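Long-range contact in cysteine protease S273R (African swine fever virus pig/Kenya/KEN-50/1950, PDB 6LJ9), which is a cysteine protease of the SUMO-1-protease type that probably cleaves the viral pp220 and pp62 polyproteins into core-shell proteins and blunts host innate immune signalling: residues K77-L88 against Y263-I272. Sequence-based numbering, arbitrary orientation.
Sequences KAPGPRNNTGLL and YKFRTHLFRI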
loop_
_atom_site.group_PDB
_atom_site.type_symbol
_atom_site.label_atom_id
_atom_site.label_comp_id
_atom_site.label_asym_id
_atom_site.label_seq_id
_atom_site.Cartn_x
_atom_site.Cartn_y
_atom_site.Cartn_z
ATOM N N LYS B 77 6.157 -19.278 4.363
ATOM C CA LYS B 77 5.262 -18.813 5.407
ATOM C C LYS B 77 5.667 -19.422 6.748
ATOM O O LYS B 77 6.471 -20.355 6.825
ATOM C CB LYS B 77 3.813 -19.158 5.066
ATOM C CG LYS B 77 3.255 -18.371 3.890
ATOM C CD LYS B 77 1.834 -18.794 3.555
ATOM C CE LYS B 77 1.240 -17.913 2.465
ATOM N NZ LYS B 77 -0.093 -18.402 2.009
ATOM N N ALA B 78 5.101 -18.874 7.819
ATOM C CA ALA B 78 5.453 -19.321 9.155
ATOM C C ALA B 78 4.980 -20.756 9.385
ATOM O O ALA B 78 3.970 -21.184 8.822
ATOM C CB ALA B 78 4.838 -18.399 10.204
ATOM N N PRO B 79 5.701 -21.523 10.199
ATOM C CA PRO B 79 5.231 -22.868 10.541
ATOM C C PRO B 79 4.071 -22.809 11.518
ATOM O O PRO B 79 3.987 -21.918 12.367
ATOM C CB PRO B 79 6.463 -23.521 11.176
ATOM C CG PRO B 79 7.214 -22.372 11.766
ATOM C CD PRO B 79 7.003 -21.218 10.818
ATOM N N GLY B 80 3.164 -23.774 11.389
ATOM C CA GLY B 80 2.003 -23.833 12.244
ATOM C C GLY B 80 1.014 -24.907 11.839
ATOM O O GLY B 80 1.179 -25.591 10.824
ATOM N N PRO B 81 -0.045 -25.072 12.638
ATOM C CA PRO B 81 -1.063 -26.085 12.325
ATOM C C PRO B 81 -1.813 -25.775 11.039
ATOM O O PRO B 81 -2.897 -25.184 11.067
ATOM C CB PRO B 81 -1.991 -26.037 13.546
ATOM C CG PRO B 81 -1.795 -24.670 14.118
ATOM C CD PRO B 81 -0.361 -24.320 13.864
ATOM N N ARG B 82 -1.239 -26.176 9.903
ATOM C CA ARG B 82 -1.836 -25.862 8.611
ATOM C C ARG B 82 -2.979 -26.810 8.265
ATOM O O ARG B 82 -4.008 -26.376 7.737
ATOM C CB ARG B 82 -0.765 -25.900 7.520
ATOM C CG ARG B 82 -1.302 -25.747 6.107
ATOM C CD ARG B 82 -0.256 -26.143 5.078
ATOM N NE ARG B 82 -0.823 -26.244 3.737
ATOM C CZ ARG B 82 -0.744 -25.289 2.818
ATOM N NH1 ARG B 82 -0.115 -24.153 3.089
ATOM N NH2 ARG B 82 -1.292 -25.469 1.624
ATOM N N ASN B 83 -2.820 -28.104 8.552
ATOM C CA ASN B 83 -3.804 -29.111 8.166
ATOM C C ASN B 83 -4.367 -29.863 9.366
ATOM O O ASN B 83 -4.836 -30.997 9.224
ATOM C CB ASN B 83 -3.201 -30.088 7.159
ATOM C CG ASN B 83 -3.115 -29.499 5.766
ATOM O OD1 ASN B 83 -4.106 -29.005 5.228
ATOM N ND2 ASN B 83 -1.924 -29.538 5.178
ATOM N N ASN B 84 -4.322 -29.256 10.546
ATOM C CA ASN B 84 -5.009 -29.771 11.719
ATOM C C ASN B 84 -5.644 -28.593 12.441
ATOM O O ASN B 84 -5.401 -27.430 12.108
ATOM C CB ASN B 84 -4.063 -30.552 12.643
ATOM C CG ASN B 84 -2.934 -29.696 13.184
ATOM O OD1 ASN B 84 -3.079 -29.037 14.213
ATOM N ND2 ASN B 84 -1.795 -29.715 12.499
ATOM N N THR B 85 -6.474 -28.899 13.435
ATOM C CA THR B 85 -7.229 -27.881 14.148
ATOM C C THR B 85 -6.544 -27.447 15.444
ATOM O O THR B 85 -7.185 -26.837 16.307
ATOM C CB THR B 85 -8.651 -28.385 14.413
ATOM O OG1 THR B 85 -9.522 -27.276 14.667
ATOM C CG2 THR B 85 -8.686 -29.338 15.591
ATOM N N GLY B 86 -5.250 -27.734 15.583
ATOM C CA GLY B 86 -4.539 -27.349 16.787
ATOM C C GLY B 86 -4.573 -25.849 17.011
ATOM O O GLY B 86 -4.648 -25.056 16.069
ATOM N N LEU B 87 -4.514 -25.462 18.282
ATOM C CA LEU B 87 -4.637 -24.058 18.642
ATOM C C LEU B 87 -3.376 -23.288 18.271
ATOM O O LEU B 87 -2.256 -23.803 18.345
ATOM C CB LEU B 87 -4.906 -23.904 20.138
ATOM C CG LEU B 87 -6.110 -24.651 20.715
ATOM C CD1 LEU B 87 -6.452 -24.123 22.100
ATOM C CD2 LEU B 87 -7.308 -24.545 19.789
ATOM N N LEU B 88 -3.576 -22.035 17.877
ATOM C CA LEU B 88 -2.473 -21.152 17.532
ATOM C C LEU B 88 -1.762 -20.666 18.787
ATOM O O LEU B 88 -2.394 -20.382 19.810
ATOM C CB LEU B 88 -2.987 -19.957 16.725
ATOM C CG LEU B 88 -2.824 -20.021 15.208
ATOM C CD1 LEU B 88 -3.321 -21.347 14.655
ATOM C CD2 LEU B 88 -3.553 -18.862 14.547
ATOM N N TYR B 263 -11.039 -22.853 8.787
ATOM C CA TYR B 263 -10.156 -24.013 8.744
ATOM C C TYR B 263 -9.399 -24.070 7.424
ATOM O O TYR B 263 -8.222 -24.449 7.391
ATOM C CB TYR B 263 -10.953 -25.298 8.962
ATOM C CG TYR B 263 -10.091 -26.541 8.993
ATOM C CD1 TYR B 263 -9.362 -26.875 10.127
ATOM C CD2 TYR B 263 -10.005 -27.379 7.890
ATOM C CE1 TYR B 263 -8.572 -28.008 10.162
ATOM C CE2 TYR B 263 -9.217 -28.515 7.914
ATOM C CZ TYR B 263 -8.503 -28.825 9.054
ATOM O OH TYR B 263 -7.717 -29.954 9.086
ATOM N N LYS B 264 -10.058 -23.694 6.325
ATOM C CA LYS B 264 -9.363 -23.592 5.047
ATOM C C LYS B 264 -8.378 -22.431 5.043
ATOM O O LYS B 264 -7.391 -22.460 4.299
ATOM C CB LYS B 264 -10.370 -23.438 3.909
ATOM C CG LYS B 264 -11.238 -24.663 3.669
ATOM C CD LYS B 264 -12.232 -24.419 2.545
ATOM C CE LYS B 264 -13.078 -25.652 2.276
ATOM N NZ LYS B 264 -14.104 -25.405 1.225
ATOM N N PHE B 265 -8.627 -21.406 5.863
ATOM C CA PHE B 265 -7.703 -20.284 5.958
ATOM C C PHE B 265 -6.380 -20.682 6.600
ATOM O O PHE B 265 -5.385 -19.968 6.433
ATOM C CB PHE B 265 -8.350 -19.138 6.740
ATOM C CG PHE B 265 -7.520 -17.888 6.784
ATOM C CD1 PHE B 265 -7.178 -17.227 5.616
ATOM C CD2 PHE B 265 -7.088 -17.367 7.993
ATOM C CE1 PHE B 265 -6.415 -16.076 5.650
ATOM C CE2 PHE B 265 -6.326 -16.214 8.033
ATOM C CZ PHE B 265 -5.989 -15.569 6.860
ATOM N N ARG B 266 -6.347 -21.804 7.326
ATOM C CA ARG B 266 -5.085 -22.303 7.860
ATOM C C ARG B 266 -4.094 -22.620 6.748
ATOM O O ARG B 266 -2.883 -22.446 6.928
ATOM C CB ARG B 266 -5.330 -23.546 8.718
ATOM C CG ARG B 266 -6.084 -23.287 10.012
ATOM C CD ARG B 266 -6.393 -24.593 10.728
ATOM N NE ARG B 266 -6.999 -24.379 12.039
ATOM C CZ ARG B 266 -6.324 -24.384 13.184
ATOM N NH1 ARG B 266 -5.015 -24.595 13.183
ATOM N NH2 ARG B 266 -6.957 -24.183 14.331
ATOM N N THR B 267 -4.587 -23.083 5.596
ATOM C CA THR B 267 -3.712 -23.347 4.461
ATOM C C THR B 267 -3.176 -22.065 3.838
ATOM O O THR B 267 -2.176 -22.111 3.114
ATOM C CB THR B 267 -4.448 -24.174 3.403
ATOM O OG1 THR B 267 -5.472 -23.377 2.795
ATOM C CG2 THR B 267 -5.081 -25.405 4.036
ATOM N N HIS B 268 -3.821 -20.927 4.096
ATOM C CA HIS B 268 -3.305 -19.637 3.660
ATOM C C HIS B 268 -2.290 -19.049 4.629
ATOM O O HIS B 268 -1.555 -18.128 4.252
ATOM C CB HIS B 268 -4.451 -18.634 3.478
ATOM C CG HIS B 268 -5.376 -18.963 2.347
ATOM N ND1 HIS B 268 -5.850 -18.007 1.475
ATOM C CD2 HIS B 268 -5.922 -20.137 1.952
ATOM C CE1 HIS B 268 -6.644 -18.578 0.587
ATOM N NE2 HIS B 268 -6.704 -19.870 0.854
ATOM N N LEU B 269 -2.230 -19.557 5.859
ATOM C CA LEU B 269 -1.397 -18.970 6.902
ATOM C C LEU B 269 -0.037 -19.648 7.018
ATOM O O LEU B 269 0.995 -18.971 7.062
ATOM C CB LEU B 269 -2.123 -19.038 8.250
ATOM C CG LEU B 269 -3.307 -18.096 8.472
ATOM C CD1 LEU B 269 -4.044 -18.448 9.755
ATOM C CD2 LEU B 269 -2.829 -16.656 8.507
ATOM N N PHE B 270 -0.018 -20.976 7.071
ATOM C CA PHE B 270 1.173 -21.714 7.454
ATOM C C PHE B 270 1.698 -22.550 6.298
ATOM O O PHE B 270 0.978 -22.870 5.347
ATOM C CB PHE B 270 0.893 -22.617 8.659
ATOM C CG PHE B 270 0.212 -21.913 9.795
ATOM C CD1 PHE B 270 0.862 -20.907 10.491
ATOM C CD2 PHE B 270 -1.077 -22.255 10.167
ATOM C CE1 PHE B 270 0.238 -20.255 11.538
ATOM C CE2 PHE B 270 -1.706 -21.607 11.212
ATOM C CZ PHE B 270 -1.048 -20.605 11.899
ATOM N N ARG B 271 2.977 -22.900 6.400
ATOM C CA ARG B 271 3.629 -23.790 5.457
ATOM C C ARG B 271 3.442 -25.240 5.890
ATOM O O ARG B 271 2.982 -25.538 6.994
ATOM C CB ARG B 271 5.117 -23.454 5.340
ATOM C CG ARG B 271 5.901 -23.606 6.638
ATOM C CD ARG B 271 7.402 -23.606 6.382
ATOM N NE ARG B 271 8.171 -23.766 7.613
ATOM C CZ ARG B 271 8.799 -22.775 8.238
ATOM N NH1 ARG B 271 8.757 -21.544 7.745
ATOM N NH2 ARG B 271 9.475 -23.015 9.353
ATOM N N ILE B 272 3.809 -26.155 4.994
ATOM C CA ILE B 272 3.688 -27.589 5.250
ATOM C C ILE B 272 4.944 -28.021 6.003
ATOM O O ILE B 272 5.989 -28.271 5.402
ATOM C CB ILE B 272 3.500 -28.382 3.956
ATOM C CG1 ILE B 272 2.357 -27.783 3.135
ATOM C CG2 ILE B 272 3.215 -29.842 4.265
ATOM C CD1 ILE B 272 2.294 -28.287 1.713
HETATM O O HOH W 1 2.561 -17.186 8.157
#
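R266, on the last helix of this Ulp1-like cysteine protease, reaches into the loop 81-86 and takes two of its carbonyls, P81 O and G86 O, while F270, just past the helix end, fills the bend at G80 and P81. Extended from CG to NE, the R266 chain brings its guanidinium end-on to G86: NH1 and NH2 both hydrogen-bond G86 O, at 2.9 Å and 3.0 Å. NH1 also donates to P81 O (3.1 Å), which lies in the guanidinium plane and offers a lone pair. T85 CA sits over the centre of one guanidinium face, and outside the pair E231, which precedes the likely nucleophile C232, forms a salt bridge with R266 NE.

The F270 ring is closely packed. G80 CA lies 3.8 Å from the ring centroid, over the face, and P81 CD adds a second CH-pi contact on that same face; L269 CB backs the opposite face. L88 CD1 meets F270 CZ at 3.6 Å. L88 also packs on helix 232-244, linking the ring to the helix that begins at the nucleophile.

The K77 end is buried too, but polar. K77 NZ donates to H268 O (2.7 Å) and also to S12 O, and a water joins A78 N to L269 O. R271 lays its guanidinium beside P79, whose CD sits over one face.

Toward solvent the contact thins. N83 and N84 are exposed, and N84 turns its OD1 back to G86 N in an Asx turn that shapes the loop. Y263 brings its ring edge up to T85 N, with OH 3.1 Å from N83 O.

R82 belongs to the packed part: with CG anti to the backbone N (chi1 173°), it extends between T267 and I272, which flank opposite guanidinium faces; NH2 bonds P11 O, and NH1 donates a hydrogen bond to F270 O at 2.8 Å, nearly along the C=O axis.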